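Side-chain contacts in transcriptional regulator, LacI family (Lactobacillus brevis, PDB 3JY6), which probably regulates transcription by binding cis-regulatory DNA as other LacI-family proteins do, the fragment studied being its periplasmic-binding-protein-like portion: residues R57-S61 and R62-G66; E190-L193 and L194-P198; A114-A117 and F118-G122; T233-P236 and F237-G240. One frame throughout, in Å; residues are numbered along the deposited sequence.

Interaction 1: residues R57-S61 and R62-G66; sequences RAIGS and RGFDG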
ATOM      1  N   ARG A  57      17.997  -3.181  16.433  1.00 21.17           N
ATOM      2  CA  ARG A  57      19.216  -2.686  17.070  1.00 23.43           C
ATOM      3  C   ARG A  57      19.241  -1.170  17.021  1.00 23.09           C
ATOM      4  O   ARG A  57      19.789  -0.521  17.906  1.00 22.91           O
ATOM      5  CB  ARG A  57      20.466  -3.240  16.380  1.00 24.54           C
ATOM      6  CG  ARG A  57      20.734  -4.732  16.616  1.00 28.20           C
ATOM      7  CD  ARG A  57      22.047  -5.144  15.944  1.00 30.82           C
ATOM      8  NE  ARG A  57      21.907  -6.328  15.100  1.00 32.57           N
ATOM      9  CZ  ARG A  57      21.945  -7.579  15.545  1.00 34.06           C
ATOM     10  NH1 ARG A  57      22.123  -7.830  16.838  1.00 34.05           N
ATOM     11  NH2 ARG A  57      21.814  -8.585  14.692  1.00 33.39           N
ATOM     12  N   ALA A  58      18.637  -0.611  15.977  1.00 21.79           N
ATOM     13  CA  ALA A  58      18.568   0.834  15.823  1.00 21.76           C
ATOM     14  C   ALA A  58      17.516   1.383  16.774  1.00 21.79           C
ATOM     15  O   ALA A  58      17.704   2.418  17.415  1.00 23.56           O
ATOM     16  CB  ALA A  58      18.200   1.194  14.378  1.00 21.68           C
ATOM     17  N   ILE A  59      16.396   0.682  16.860  1.00 20.91           N
ATOM     18  CA  ILE A  59      15.302   1.099  17.724  1.00 20.34           C
ATOM     19  C   ILE A  59      15.707   1.149  19.200  1.00 21.88           C
ATOM     20  O   ILE A  59      15.231   2.003  19.956  1.00 20.12           O
ATOM     21  CB  ILE A  59      14.102   0.165  17.517  1.00 19.99           C
ATOM     22  CG1 ILE A  59      13.477   0.479  16.145  1.00 20.37           C
ATOM     23  CG2 ILE A  59      13.104   0.310  18.663  1.00 18.89           C
ATOM     24  CD1 ILE A  59      12.575  -0.586  15.605  1.00 21.44           C
ATOM     25  N   GLY A  60      16.592   0.242  19.601  1.00 21.49           N
ATOM     26  CA  GLY A  60      17.043   0.223  20.980  1.00 24.59           C
ATOM     27  C   GLY A  60      18.146   1.223  21.297  1.00 26.65           C
ATOM     28  O   GLY A  60      18.336   1.569  22.461  1.00 28.80           O
ATOM     29  N   SER A  61      18.858   1.699  20.276  1.00 28.28           N
ATOM     30  CA  SER A  61      19.958   2.647  20.484  1.00 31.21           C
ATOM     31  C   SER A  61      19.676   4.074  20.029  1.00 33.04           C
ATOM     32  O   SER A  61      20.612   4.819  19.706  1.00 33.90           O
ATOM     33  CB  SER A  61      21.214   2.159  19.770  1.00 30.93           C
ATOM     34  OG  SER A  61      21.051   2.240  18.362  1.00 35.14           O
ATOM     35  N   ARG A  62      18.397   4.444  19.993  1.00 31.96           N
ATOM     36  CA  ARG A  62      17.974   5.785  19.593  1.00 31.74           C
ATOM     37  C   ARG A  62      16.907   6.276  20.566  1.00 31.15           C
ATOM     38  O   ARG A  62      16.428   7.411  20.479  1.00 30.81           O
ATOM     39  CB  ARG A  62      17.415   5.769  18.168  1.00 33.11           C
ATOM     40  CG  ARG A  62      18.419   6.168  17.097  1.00 37.42           C
ATOM     41  CD  ARG A  62      18.660   7.673  17.126  1.00 40.51           C
ATOM     42  NE  ARG A  62      19.483   8.124  16.010  1.00 44.17           N
ATOM     43  CZ  ARG A  62      19.605   9.394  15.637  1.00 44.80           C
ATOM     44  NH1 ARG A  62      18.955  10.350  16.290  1.00 45.80           N
ATOM     45  NH2 ARG A  62      20.382   9.707  14.612  1.00 46.05           N
ATOM     46  N   GLY A  63      16.535   5.401  21.492  1.00 29.51           N
ATOM     47  CA  GLY A  63      15.536   5.752  22.478  1.00 29.19           C
ATOM     48  C   GLY A  63      14.112   5.900  21.978  1.00 26.68           C
ATOM     49  O   GLY A  63      13.601   7.011  21.854  1.00 27.62           O
ATOM     50  N   PHE A  64      13.476   4.786  21.647  1.00 24.91           N
ATOM     51  CA  PHE A  64      12.082   4.836  21.240  1.00 23.01           C
ATOM     52  C   PHE A  64      11.397   4.394  22.525  1.00 21.92           C
ATOM     53  O   PHE A  64      12.001   3.674  23.316  1.00 19.53           O
ATOM     54  CB  PHE A  64      11.809   3.866  20.079  1.00 23.23           C
ATOM     55  CG  PHE A  64      12.133   4.442  18.725  1.00 20.18           C
ATOM     56  CD1 PHE A  64      13.444   4.481  18.260  1.00 20.90           C
ATOM     57  CD2 PHE A  64      11.130   5.005  17.937  1.00 21.55           C
ATOM     58  CE1 PHE A  64      13.755   5.084  17.023  1.00 22.37           C
ATOM     59  CE2 PHE A  64      11.429   5.608  16.701  1.00 16.85           C
ATOM     60  CZ  PHE A  64      12.733   5.648  16.247  1.00 18.42           C
ATOM     61  N   ASP A  65      10.165   4.819  22.763  1.00 20.87           N
ATOM     62  CA  ASP A  65       9.511   4.431  24.004  1.00 21.38           C
ATOM     63  C   ASP A  65       8.647   3.187  23.956  1.00 20.31           C
ATOM     64  O   ASP A  65       8.077   2.795  24.973  1.00 20.59           O
ATOM     65  CB  ASP A  65       8.693   5.591  24.566  1.00 22.70           C
ATOM     66  CG  ASP A  65       9.562   6.783  24.958  1.00 26.06           C
ATOM     67  OD1 ASP A  65      10.797   6.624  25.100  1.00 25.52           O
ATOM     68  OD2 ASP A  65       9.006   7.886  25.135  1.00 28.71           O
ATOM     69  N   GLY A  66       8.566   2.552  22.794  1.00 19.23           N
ATOM     70  CA  GLY A  66       7.748   1.359  22.675  1.00 17.30           C
ATOM     71  C   GLY A  66       7.895   0.687  21.327  1.00 18.26           C
ATOM     72  O   GLY A  66       8.357   1.295  20.357  1.00 17.41           O
TER
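Ile59 and Phe64 meet where helix 49-60 runs out and the chain turns into strand 66-70, one of the helix-to-strand connections in the first lobe of a periplasmic-binding-protein-like fold. The two side chains cross at about a right angle. Followed outward, the Phe64 side chain starts with CB, which lies 4.0 Å from Ile59 CG2, the closest approach between the two side chains. With CG anti to the carbonyl carbon (chi1 -84°), the ring is laid back along the helix end: CG is 4.1 Å from Ile59 O, and CD1 closes to 3.5 Å from the same oxygen. That oxygen lies near the ring plane, so an edge and not a face is turned to it. Ile59 O is buried and has no hydrogen-bond partner in the model, which leaves this ring edge as its closest company across the turn. The Phe64 side chain also packs on Leu9, Ala11 and Val41, and on Leu9 of the second subunit. Arg62 follows a different path: its CB sits 3.4 Å from Ala58 O, while its chain, bent at chi2, carries NH2 away to a salt bridge with Asp65 of the second subunit. On the solvent side, Ser61 turns its hydroxyl back on the last helical turn, where OG donates to Arg57 O at 3.1 Å, in the carbonyl plane on a lone pair.

Interaction 2: residues E190-L193 and L194-P198; sequences ERWL and LEFFP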
ATOM      1  N   GLU A 190      -3.878 -11.503   0.968  1.00 23.10           N
ATOM      2  CA  GLU A 190      -4.356 -10.496   0.037  1.00 22.54           C
ATOM      3  C   GLU A 190      -3.627 -10.428  -1.318  1.00 22.62           C
ATOM      4  O   GLU A 190      -4.274 -10.370  -2.371  1.00 21.54           O
ATOM      5  CB  GLU A 190      -4.340  -9.126   0.734  1.00 22.10           C
ATOM      6  CG  GLU A 190      -4.902  -7.985  -0.095  1.00 23.04           C
ATOM      7  CD  GLU A 190      -5.603  -6.920   0.744  1.00 25.70           C
ATOM      8  OE1 GLU A 190      -5.038  -6.448   1.758  1.00 28.38           O
ATOM      9  OE2 GLU A 190      -6.733  -6.547   0.381  1.00 26.41           O
ATOM     10  N   ARG A 191      -2.297 -10.448  -1.304  1.00 21.40           N
ATOM     11  CA  ARG A 191      -1.530 -10.350  -2.548  1.00 22.01           C
ATOM     12  C   ARG A 191      -1.896 -11.382  -3.602  1.00 20.58           C
ATOM     13  O   ARG A 191      -1.972 -11.064  -4.787  1.00 21.44           O
ATOM     14  CB  ARG A 191      -0.029 -10.433  -2.257  1.00 23.52           C
ATOM     15  CG  ARG A 191       0.394 -11.679  -1.506  1.00 26.12           C
ATOM     16  CD  ARG A 191       1.884 -11.615  -1.179  1.00 27.22           C
ATOM     17  NE  ARG A 191       2.688 -11.582  -2.397  1.00 30.48           N
ATOM     18  CZ  ARG A 191       4.015 -11.497  -2.420  1.00 30.63           C
ATOM     19  NH1 ARG A 191       4.696 -11.436  -1.279  1.00 29.74           N
ATOM     20  NH2 ARG A 191       4.661 -11.470  -3.578  1.00 30.86           N
ATOM     21  N   TRP A 192      -2.113 -12.620  -3.175  1.00 20.24           N
ATOM     22  CA  TRP A 192      -2.467 -13.687  -4.100  1.00 20.47           C
ATOM     23  C   TRP A 192      -3.833 -13.438  -4.728  1.00 20.47           C
ATOM     24  O   TRP A 192      -4.032 -13.704  -5.913  1.00 19.92           O
ATOM     25  CB  TRP A 192      -2.440 -15.025  -3.365  1.00 23.13           C
ATOM     26  CG  TRP A 192      -1.078 -15.357  -2.786  1.00 24.37           C
ATOM     27  CD1 TRP A 192      -0.821 -15.951  -1.586  1.00 26.45           C
ATOM     28  CD2 TRP A 192       0.200 -15.089  -3.380  1.00 24.66           C
ATOM     29  NE1 TRP A 192       0.543 -16.068  -1.389  1.00 25.29           N
ATOM     30  CE2 TRP A 192       1.188 -15.550  -2.478  1.00 26.25           C
ATOM     31  CE3 TRP A 192       0.609 -14.512  -4.592  1.00 27.78           C
ATOM     32  CZ2 TRP A 192       2.564 -15.438  -2.742  1.00 27.12           C
ATOM     33  CZ3 TRP A 192       1.982 -14.399  -4.856  1.00 28.43           C
ATOM     34  CH2 TRP A 192       2.938 -14.866  -3.932  1.00 26.47           C
ATOM     35  N   LEU A 193      -4.769 -12.911  -3.944  1.00 19.47           N
ATOM     36  CA  LEU A 193      -6.098 -12.625  -4.466  1.00 20.32           C
ATOM     37  C   LEU A 193      -5.979 -11.501  -5.493  1.00 21.26           C
ATOM     38  O   LEU A 193      -6.596 -11.548  -6.557  1.00 22.60           O
ATOM     39  CB  LEU A 193      -7.041 -12.233  -3.311  1.00 22.10           C
ATOM     40  CG  LEU A 193      -8.547 -12.120  -3.568  1.00 24.67           C
ATOM     41  CD1 LEU A 193      -9.302 -12.398  -2.283  1.00 23.77           C
ATOM     42  CD2 LEU A 193      -8.888 -10.731  -4.106  1.00 26.79           C
ATOM     43  N   LEU A 194      -5.141 -10.511  -5.188  1.00 21.54           N
ATOM     44  CA  LEU A 194      -4.959  -9.360  -6.067  1.00 23.83           C
ATOM     45  C   LEU A 194      -4.190  -9.686  -7.334  1.00 22.77           C
ATOM     46  O   LEU A 194      -4.448  -9.107  -8.374  1.00 23.83           O
ATOM     47  CB  LEU A 194      -4.226  -8.223  -5.332  1.00 27.19           C
ATOM     48  CG  LEU A 194      -4.836  -7.660  -4.045  1.00 29.21           C
ATOM     49  CD1 LEU A 194      -3.852  -6.710  -3.394  1.00 29.77           C
ATOM     50  CD2 LEU A 194      -6.141  -6.949  -4.354  1.00 31.07           C
ATOM     51  N   GLU A 195      -3.253 -10.619  -7.247  1.00 23.86           N
ATOM     52  CA  GLU A 195      -2.448 -10.966  -8.403  1.00 25.72           C
ATOM     53  C   GLU A 195      -3.071 -11.967  -9.374  1.00 25.89           C
ATOM     54  O   GLU A 195      -2.971 -11.787 -10.591  1.00 25.82           O
ATOM     55  CB  GLU A 195      -1.081 -11.499  -7.949  1.00 27.58           C
ATOM     56  CG  GLU A 195      -0.069 -11.632  -9.080  1.00 29.82           C
ATOM     57  CD  GLU A 195       1.261 -12.184  -8.621  1.00 31.04           C
ATOM     58  OE1 GLU A 195       1.660 -11.909  -7.468  1.00 32.17           O
ATOM     59  OE2 GLU A 195       1.916 -12.883  -9.422  1.00 32.85           O
ATOM     60  N   PHE A 196      -3.735 -12.994  -8.846  1.00 25.43           N
ATOM     61  CA  PHE A 196      -4.293 -14.049  -9.693  1.00 25.14           C
ATOM     62  C   PHE A 196      -5.790 -14.128  -9.965  1.00 25.69           C
ATOM     63  O   PHE A 196      -6.192 -14.813 -10.901  1.00 27.65           O
ATOM     64  CB  PHE A 196      -3.820 -15.408  -9.160  1.00 24.28           C
ATOM     65  CG  PHE A 196      -2.321 -15.558  -9.138  1.00 25.69           C
ATOM     66  CD1 PHE A 196      -1.620 -15.860 -10.303  1.00 25.64           C
ATOM     67  CD2 PHE A 196      -1.604 -15.370  -7.958  1.00 23.80           C
ATOM     68  CE1 PHE A 196      -0.223 -15.971 -10.299  1.00 26.25           C
ATOM     69  CE2 PHE A 196      -0.200 -15.478  -7.942  1.00 26.65           C
ATOM     70  CZ  PHE A 196       0.488 -15.779  -9.117  1.00 25.20           C
ATOM     71  N   PHE A 197      -6.617 -13.445  -9.180  1.00 25.12           N
ATOM     72  CA  PHE A 197      -8.067 -13.523  -9.387  1.00 24.55           C
ATOM     73  C   PHE A 197      -8.682 -12.620 -10.468  1.00 23.65           C
ATOM     74  O   PHE A 197      -9.654 -13.014 -11.125  1.00 23.00           O
ATOM     75  CB  PHE A 197      -8.806 -13.292  -8.056  1.00 24.39           C
ATOM     76  CG  PHE A 197      -8.682 -14.432  -7.064  1.00 24.89           C
ATOM     77  CD1 PHE A 197      -7.802 -15.500  -7.283  1.00 26.58           C
ATOM     78  CD2 PHE A 197      -9.439 -14.426  -5.896  1.00 25.12           C
ATOM     79  CE1 PHE A 197      -7.683 -16.544  -6.348  1.00 24.95           C
ATOM     80  CE2 PHE A 197      -9.331 -15.458  -4.957  1.00 25.42           C
ATOM     81  CZ  PHE A 197      -8.448 -16.523  -5.184  1.00 25.49           C
ATOM     82  N   PRO A 198      -8.151 -11.397 -10.655  1.00 25.07           N
ATOM     83  CA  PRO A 198      -8.722 -10.513 -11.682  1.00 23.74           C
ATOM     84  C   PRO A 198      -8.849 -11.096 -13.093  1.00 25.31           C
ATOM     85  O   PRO A 198      -9.881 -10.927 -13.741  1.00 23.30           O
ATOM     86  CB  PRO A 198      -7.808  -9.294 -11.630  1.00 22.92           C
ATOM     87  CG  PRO A 198      -7.530  -9.183 -10.168  1.00 22.74           C
ATOM     88  CD  PRO A 198      -7.229 -10.639  -9.781  1.00 24.02           C
TER
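Successive i-to-i+4 bonds, from Leu194 N to Glu190 O at 3.0 Å through to Phe197 N to Leu193 O at 3.2 Å, wind residues 190-197 into helical turns, and in the final bond the donor has climbed 38° out of the carbonyl plane. This short helix follows strand 183-187 in the second lobe of the periplasmic-binding-protein-like fold. Facing the sheet, Leu193 and Phe197 cross at about a right angle. Leu193 CG comes to 3.4 Å from Phe197 CD2, and Leu193 CA stands over one ring face in a CH-pi contact, 4.1 Å from the centroid; Ala185, Ala187 and Leu129 pack around the pair. With an alanine here in place of Phe197, Leu193 would probably lose the ring face under its CA and the ring edge beside its CG, and a gap would open against strand 183-187. On another side of the helix Trp192 and Phe196 lie side by side, pointing the same way, and the Phe196 ring sets its edge against the indole, CE2 to Trp192 CE3 at 3.6 Å. One face of the indole is covered by Arg191 CG, over its centre, and Tyr163 meets the indole edge-to-face. Trp192 NE1 is satisfied by Ser131 OG. Glu195 runs beside the indole with CG anti to the backbone N (chi1 -169°), and its carboxylate is fixed from outside by Tyr163 and His165. Its OE1 meets the indole edge near the ring plane, 3.6 Å from Trp192 CZ3, with carboxylate and ring planes 54° apart.

Interaction 3: residues A114-A117 and F118-G122; sequences ATTA and FRQQG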
ATOM      1  N   ALA A 114     -16.186 -18.961   7.018  1.00 19.41           N
ATOM      2  CA  ALA A 114     -16.251 -18.548   5.622  1.00 19.00           C
ATOM      3  C   ALA A 114     -16.468 -19.768   4.713  1.00 18.95           C
ATOM      4  O   ALA A 114     -17.284 -19.732   3.781  1.00 17.90           O
ATOM      5  CB  ALA A 114     -14.971 -17.819   5.235  1.00 17.94           C
ATOM      6  N   THR A 115     -15.742 -20.847   4.992  1.00 19.22           N
ATOM      7  CA  THR A 115     -15.870 -22.069   4.206  1.00 20.85           C
ATOM      8  C   THR A 115     -17.290 -22.615   4.367  1.00 21.80           C
ATOM      9  O   THR A 115     -17.930 -23.016   3.395  1.00 20.90           O
ATOM     10  CB  THR A 115     -14.867 -23.147   4.671  1.00 21.39           C
ATOM     11  OG1 THR A 115     -13.532 -22.674   4.470  1.00 25.48           O
ATOM     12  CG2 THR A 115     -15.049 -24.426   3.880  1.00 21.11           C
ATOM     13  N   THR A 116     -17.772 -22.625   5.604  1.00 22.08           N
ATOM     14  CA  THR A 116     -19.110 -23.120   5.895  1.00 22.79           C
ATOM     15  C   THR A 116     -20.150 -22.330   5.119  1.00 22.92           C
ATOM     16  O   THR A 116     -21.072 -22.906   4.540  1.00 23.86           O
ATOM     17  CB  THR A 116     -19.393 -23.050   7.414  1.00 24.08           C
ATOM     18  OG1 THR A 116     -18.585 -24.035   8.072  1.00 27.04           O
ATOM     19  CG2 THR A 116     -20.883 -23.306   7.724  1.00 22.11           C
ATOM     20  N   ALA A 117     -19.997 -21.010   5.093  1.00 23.08           N
ATOM     21  CA  ALA A 117     -20.929 -20.153   4.366  1.00 23.08           C
ATOM     22  C   ALA A 117     -20.924 -20.511   2.883  1.00 23.78           C
ATOM     23  O   ALA A 117     -21.970 -20.498   2.232  1.00 24.68           O
ATOM     24  CB  ALA A 117     -20.546 -18.696   4.546  1.00 23.90           C
ATOM     25  N   PHE A 118     -19.742 -20.823   2.351  1.00 23.13           N
ATOM     26  CA  PHE A 118     -19.615 -21.183   0.940  1.00 22.91           C
ATOM     27  C   PHE A 118     -20.163 -22.574   0.634  1.00 22.86           C
ATOM     28  O   PHE A 118     -20.736 -22.792  -0.430  1.00 23.22           O
ATOM     29  CB  PHE A 118     -18.158 -21.055   0.484  1.00 18.56           C
ATOM     30  CG  PHE A 118     -17.810 -19.673   0.016  1.00 19.34           C
ATOM     31  CD1 PHE A 118     -18.272 -19.215  -1.214  1.00 17.44           C
ATOM     32  CD2 PHE A 118     -17.099 -18.795   0.840  1.00 18.30           C
ATOM     33  CE1 PHE A 118     -18.044 -17.901  -1.619  1.00 19.27           C
ATOM     34  CE2 PHE A 118     -16.863 -17.475   0.449  1.00 18.16           C
ATOM     35  CZ  PHE A 118     -17.336 -17.021  -0.783  1.00 18.52           C
ATOM     36  N   ARG A 119     -19.998 -23.506   1.567  1.00 25.58           N
ATOM     37  CA  ARG A 119     -20.513 -24.863   1.390  1.00 27.22           C
ATOM     38  C   ARG A 119     -22.035 -24.840   1.290  1.00 27.22           C
ATOM     39  O   ARG A 119     -22.620 -25.546   0.478  1.00 25.96           O
ATOM     40  CB  ARG A 119     -20.115 -25.740   2.575  1.00 28.00           C
ATOM     41  CG  ARG A 119     -18.723 -26.304   2.475  1.00 33.65           C
ATOM     42  CD  ARG A 119     -18.781 -27.730   1.963  1.00 36.65           C
ATOM     43  NE  ARG A 119     -19.046 -28.686   3.038  1.00 39.90           N
ATOM     44  CZ  ARG A 119     -19.313 -29.972   2.840  1.00 40.74           C
ATOM     45  NH1 ARG A 119     -19.358 -30.456   1.603  1.00 41.57           N
ATOM     46  NH2 ARG A 119     -19.513 -30.779   3.874  1.00 40.78           N
ATOM     47  N   GLN A 120     -22.668 -24.022   2.127  1.00 27.47           N
ATOM     48  CA  GLN A 120     -24.122 -23.928   2.142  1.00 30.14           C
ATOM     49  C   GLN A 120     -24.671 -23.402   0.820  1.00 30.54           C
ATOM     50  O   GLN A 120     -25.855 -23.571   0.521  1.00 31.06           O
ATOM     51  CB  GLN A 120     -24.568 -23.053   3.315  1.00 31.46           C
ATOM     52  CG  GLN A 120     -24.084 -23.606   4.654  1.00 35.68           C
ATOM     53  CD  GLN A 120     -24.401 -22.705   5.830  1.00 38.01           C
ATOM     54  OE1 GLN A 120     -24.163 -21.498   5.789  1.00 39.18           O
ATOM     55  NE2 GLN A 120     -24.924 -23.293   6.893  1.00 39.27           N
ATOM     56  N   GLN A 121     -23.810 -22.782   0.019  1.00 29.51           N
ATOM     57  CA  GLN A 121     -24.245 -22.269  -1.270  1.00 29.86           C
ATOM     58  C   GLN A 121     -23.936 -23.264  -2.380  1.00 28.39           C
ATOM     59  O   GLN A 121     -24.180 -22.983  -3.549  1.00 26.54           O
ATOM     60  CB  GLN A 121     -23.576 -20.929  -1.588  1.00 31.92           C
ATOM     61  CG  GLN A 121     -23.859 -19.848  -0.570  1.00 36.48           C
ATOM     62  CD  GLN A 121     -24.137 -18.496  -1.203  1.00 40.01           C
ATOM     63  OE1 GLN A 121     -23.322 -17.961  -1.965  1.00 39.51           O
ATOM     64  NE2 GLN A 121     -25.300 -17.930  -0.884  1.00 41.89           N
ATOM     65  N   GLY A 122     -23.382 -24.414  -2.011  1.00 26.66           N
ATOM     66  CA  GLY A 122     -23.075 -25.427  -3.005  1.00 28.59           C
ATOM     67  C   GLY A 122     -21.618 -25.692  -3.337  1.00 27.63           C
ATOM     68  O   GLY A 122     -21.301 -26.745  -3.868  1.00 28.95           O
TER
HETATM   69  O   HOH W   1     -24.226 -19.505   3.179  1.00 40.97           O
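Phe118 meets the Ala114 carbonyl in two ways, by a backbone bond and by a close approach of its ring edge. Phe118 N donates to Ala114 O at 3.0 Å, and Phe118 CD2 comes within 3.1 Å of the same oxygen, which lies near the ring plane. Two further carbonyls are satisfied in the helical manner: Thr115 O receives Arg119 N at 2.8 Å, and Thr116 O receives Gln120 N at 3.1 Å. Ala117 O instead accepts from a water at 2.6 Å, and this water also donates to Gln120 OE1 at 3.3 Å, bridging the last turn. Gln120 reaches the bridge because its CG is anti to the carbonyl carbon (chi1 -59°) and the chain is extended beyond it; on the way its CD passes 4.0 Å from Thr116 CG2. The threonine hydroxyls turn back along the helix, Thr115 OG1 bonding Ala111 O and Thr116 OG1 bonding Lys112 O. The Phe118 ring packs on Val184, Thr212 and Thr214 of the second-lobe sheet; a serine in its place would probably leave a gap between helix 107-119 and strands 183-187 and 211-215. Past the ring the chain closes a type I turn, with Gln121 N bonded to Phe118 O and Gly122 N to Arg119 O at 2.8 Å. Gly122 has positive phi (109°), at which a CB would jam against the preceding carbonyl oxygen, and the whole is a Schellman motif ending the helix.

Interaction 4: residues T233-P236 and F237-G240; sequences TQNP and FLMG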
ATOM      1  N   THR A 233     -12.522  -9.560   5.887  1.00 19.32           N
ATOM      2  CA  THR A 233     -11.670  -8.438   6.261  1.00 20.80           C
ATOM      3  C   THR A 233     -11.186  -8.612   7.680  1.00 19.27           C
ATOM      4  O   THR A 233     -11.951  -9.018   8.546  1.00 17.53           O
ATOM      5  CB  THR A 233     -12.406  -7.079   6.176  1.00 23.87           C
ATOM      6  OG1 THR A 233     -13.440  -7.027   7.170  1.00 26.30           O
ATOM      7  CG2 THR A 233     -13.041  -6.901   4.801  1.00 26.36           C
ATOM      8  N   GLN A 234      -9.909  -8.314   7.907  1.00 18.64           N
ATOM      9  CA  GLN A 234      -9.329  -8.412   9.244  1.00 18.99           C
ATOM     10  C   GLN A 234      -9.474  -7.150  10.095  1.00 18.34           C
ATOM     11  O   GLN A 234      -9.199  -7.199  11.287  1.00 17.29           O
ATOM     12  CB  GLN A 234      -7.849  -8.757   9.155  1.00 19.26           C
ATOM     13  CG  GLN A 234      -7.552 -10.228   9.154  1.00 18.64           C
ATOM     14  CD  GLN A 234      -6.073 -10.490   9.007  1.00 18.46           C
ATOM     15  OE1 GLN A 234      -5.517 -10.441   7.901  1.00 16.47           O
ATOM     16  NE2 GLN A 234      -5.414 -10.753  10.129  1.00 16.19           N
ATOM     17  N   ASN A 235      -9.906  -6.036   9.492  1.00 18.30           N
ATOM     18  CA  ASN A 235     -10.061  -4.771  10.222  1.00 18.77           C
ATOM     19  C   ASN A 235      -8.675  -4.304  10.704  1.00 17.46           C
ATOM     20  O   ASN A 235      -8.496  -4.016  11.881  1.00 17.32           O
ATOM     21  CB  ASN A 235     -10.946  -4.967  11.468  1.00 21.44           C
ATOM     22  CG  ASN A 235     -12.428  -5.040  11.151  1.00 27.70           C
ATOM     23  OD1 ASN A 235     -13.198  -5.711  11.858  1.00 30.06           O
ATOM     24  ND2 ASN A 235     -12.845  -4.334  10.111  1.00 29.41           N
ATOM     25  N   PRO A 236      -7.688  -4.222   9.805  1.00 16.62           N
ATOM     26  CA  PRO A 236      -6.339  -3.791  10.200  1.00 17.49           C
ATOM     27  C   PRO A 236      -6.237  -2.461  10.951  1.00 17.12           C
ATOM     28  O   PRO A 236      -5.413  -2.316  11.860  1.00 14.12           O
ATOM     29  CB  PRO A 236      -5.574  -3.780   8.876  1.00 18.62           C
ATOM     30  CG  PRO A 236      -6.660  -3.531   7.857  1.00 20.96           C
ATOM     31  CD  PRO A 236      -7.775  -4.409   8.349  1.00 16.57           C
ATOM     32  N   PHE A 237      -7.062  -1.489  10.576  1.00 17.47           N
ATOM     33  CA  PHE A 237      -7.032  -0.203  11.262  1.00 18.51           C
ATOM     34  C   PHE A 237      -7.408  -0.455  12.722  1.00 18.63           C
ATOM     35  O   PHE A 237      -6.774   0.070  13.646  1.00 18.82           O
ATOM     36  CB  PHE A 237      -8.043   0.781  10.652  1.00 18.51           C
ATOM     37  CG  PHE A 237      -7.986   2.169  11.256  1.00 15.10           C
ATOM     38  CD1 PHE A 237      -7.175   3.160  10.700  1.00 17.24           C
ATOM     39  CD2 PHE A 237      -8.735   2.478  12.399  1.00 17.48           C
ATOM     40  CE1 PHE A 237      -7.109   4.460  11.277  1.00 17.42           C
ATOM     41  CE2 PHE A 237      -8.680   3.763  12.986  1.00 13.55           C
ATOM     42  CZ  PHE A 237      -7.865   4.753  12.421  1.00 15.18           C
ATOM     43  N   LEU A 238      -8.437  -1.273  12.919  1.00 16.16           N
ATOM     44  CA  LEU A 238      -8.912  -1.586  14.258  1.00 18.00           C
ATOM     45  C   LEU A 238      -7.887  -2.386  15.042  1.00 16.07           C
ATOM     46  O   LEU A 238      -7.707  -2.168  16.237  1.00 17.59           O
ATOM     47  CB  LEU A 238     -10.232  -2.358  14.186  1.00 19.00           C
ATOM     48  CG  LEU A 238     -10.890  -2.673  15.526  1.00 20.80           C
ATOM     49  CD1 LEU A 238     -11.278  -1.383  16.217  1.00 20.55           C
ATOM     50  CD2 LEU A 238     -12.114  -3.538  15.297  1.00 23.96           C
ATOM     51  N   MET A 239      -7.221  -3.323  14.378  1.00 14.72           N
ATOM     52  CA  MET A 239      -6.197  -4.126  15.044  1.00 12.55           C
ATOM     53  C   MET A 239      -5.047  -3.188  15.450  1.00 11.87           C
ATOM     54  O   MET A 239      -4.492  -3.292  16.549  1.00 11.00           O
ATOM     55  CB  MET A 239      -5.693  -5.233  14.101  1.00 11.29           C
ATOM     56  CG  MET A 239      -6.687  -6.386  13.829  1.00  8.77           C
ATOM     57  SD  MET A 239      -6.025  -7.676  12.714  1.00  4.52           S
ATOM     58  CE  MET A 239      -5.107  -8.678  13.842  1.00 10.96           C
ATOM     59  N   GLY A 240      -4.729  -2.249  14.565  1.00 11.31           N
ATOM     60  CA  GLY A 240      -3.663  -1.294  14.839  1.00 12.92           C
ATOM     61  C   GLY A 240      -4.020  -0.345  15.976  1.00 13.81           C
ATOM     62  O   GLY A 240      -3.185  -0.022  16.826  1.00 12.02           O
TER
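The first turn of helix 236-251, with Asn235 at the N-cap and Pro236 next, begins just after the chain has passed from the second lobe of the periplasmic-binding-protein-like fold back to the first. The turn is closed by two backbone bonds: Met239 N donates to Asn235 O at 2.9 Å, its N-H angle 156°, and Gly240 N to Pro236 O at 2.8 Å. Asn235 makes no capping bond with its side chain; its part in the turn is through its carbonyl, and its CB packs 3.8 Å from Leu238 CB. Positive phi at Asn235 (64°) turns the chain sharply between strand 231-233 and the helix. Pro236, which has no N-H to offer, suits a first-turn position, and its ring packs on Phe21 and Glu24 of helix 20-34. Phe237, its CG anti to the backbone N (chi1 -176°), reaches Ser31 farther along the same helix. The buried side of the turn belongs to Met239 and Gln234, whose side chains cross at a slant. Gln234 NE2 is held by hydrogen bonds to Asp92 OD1 and Thr105 OG1, and Met239 SD lies 4.1 Å from Gln234 NE2. Gln234 O is buried without a hydrogen-bond partner in the model; Met239 comes up against it, CG at 3.7 Å and SD at 3.5 Å from that oxygen.

How the interactions relate
All four contacts are local, at helix ends or along a short helix, and none touches another. Interaction 1 belongs to the first lobe and interactions 2 and 3 to the second; interactions 1 and 3 are the farthest apart, their centres about 47 Å from each other. Interaction 4, about 9 Å from the chain's centre, sits where the lobes join; its nearest atoms are about 7 Å from interaction 2 and about 9 Å from interaction 3. Asp218 links 2 and 4 indirectly, its backbone N weakly bonded by Glu190 and its carboxylate by Gln234 N. Interactions 1 and 2, centres about 36 Å apart, both reach the second subunit.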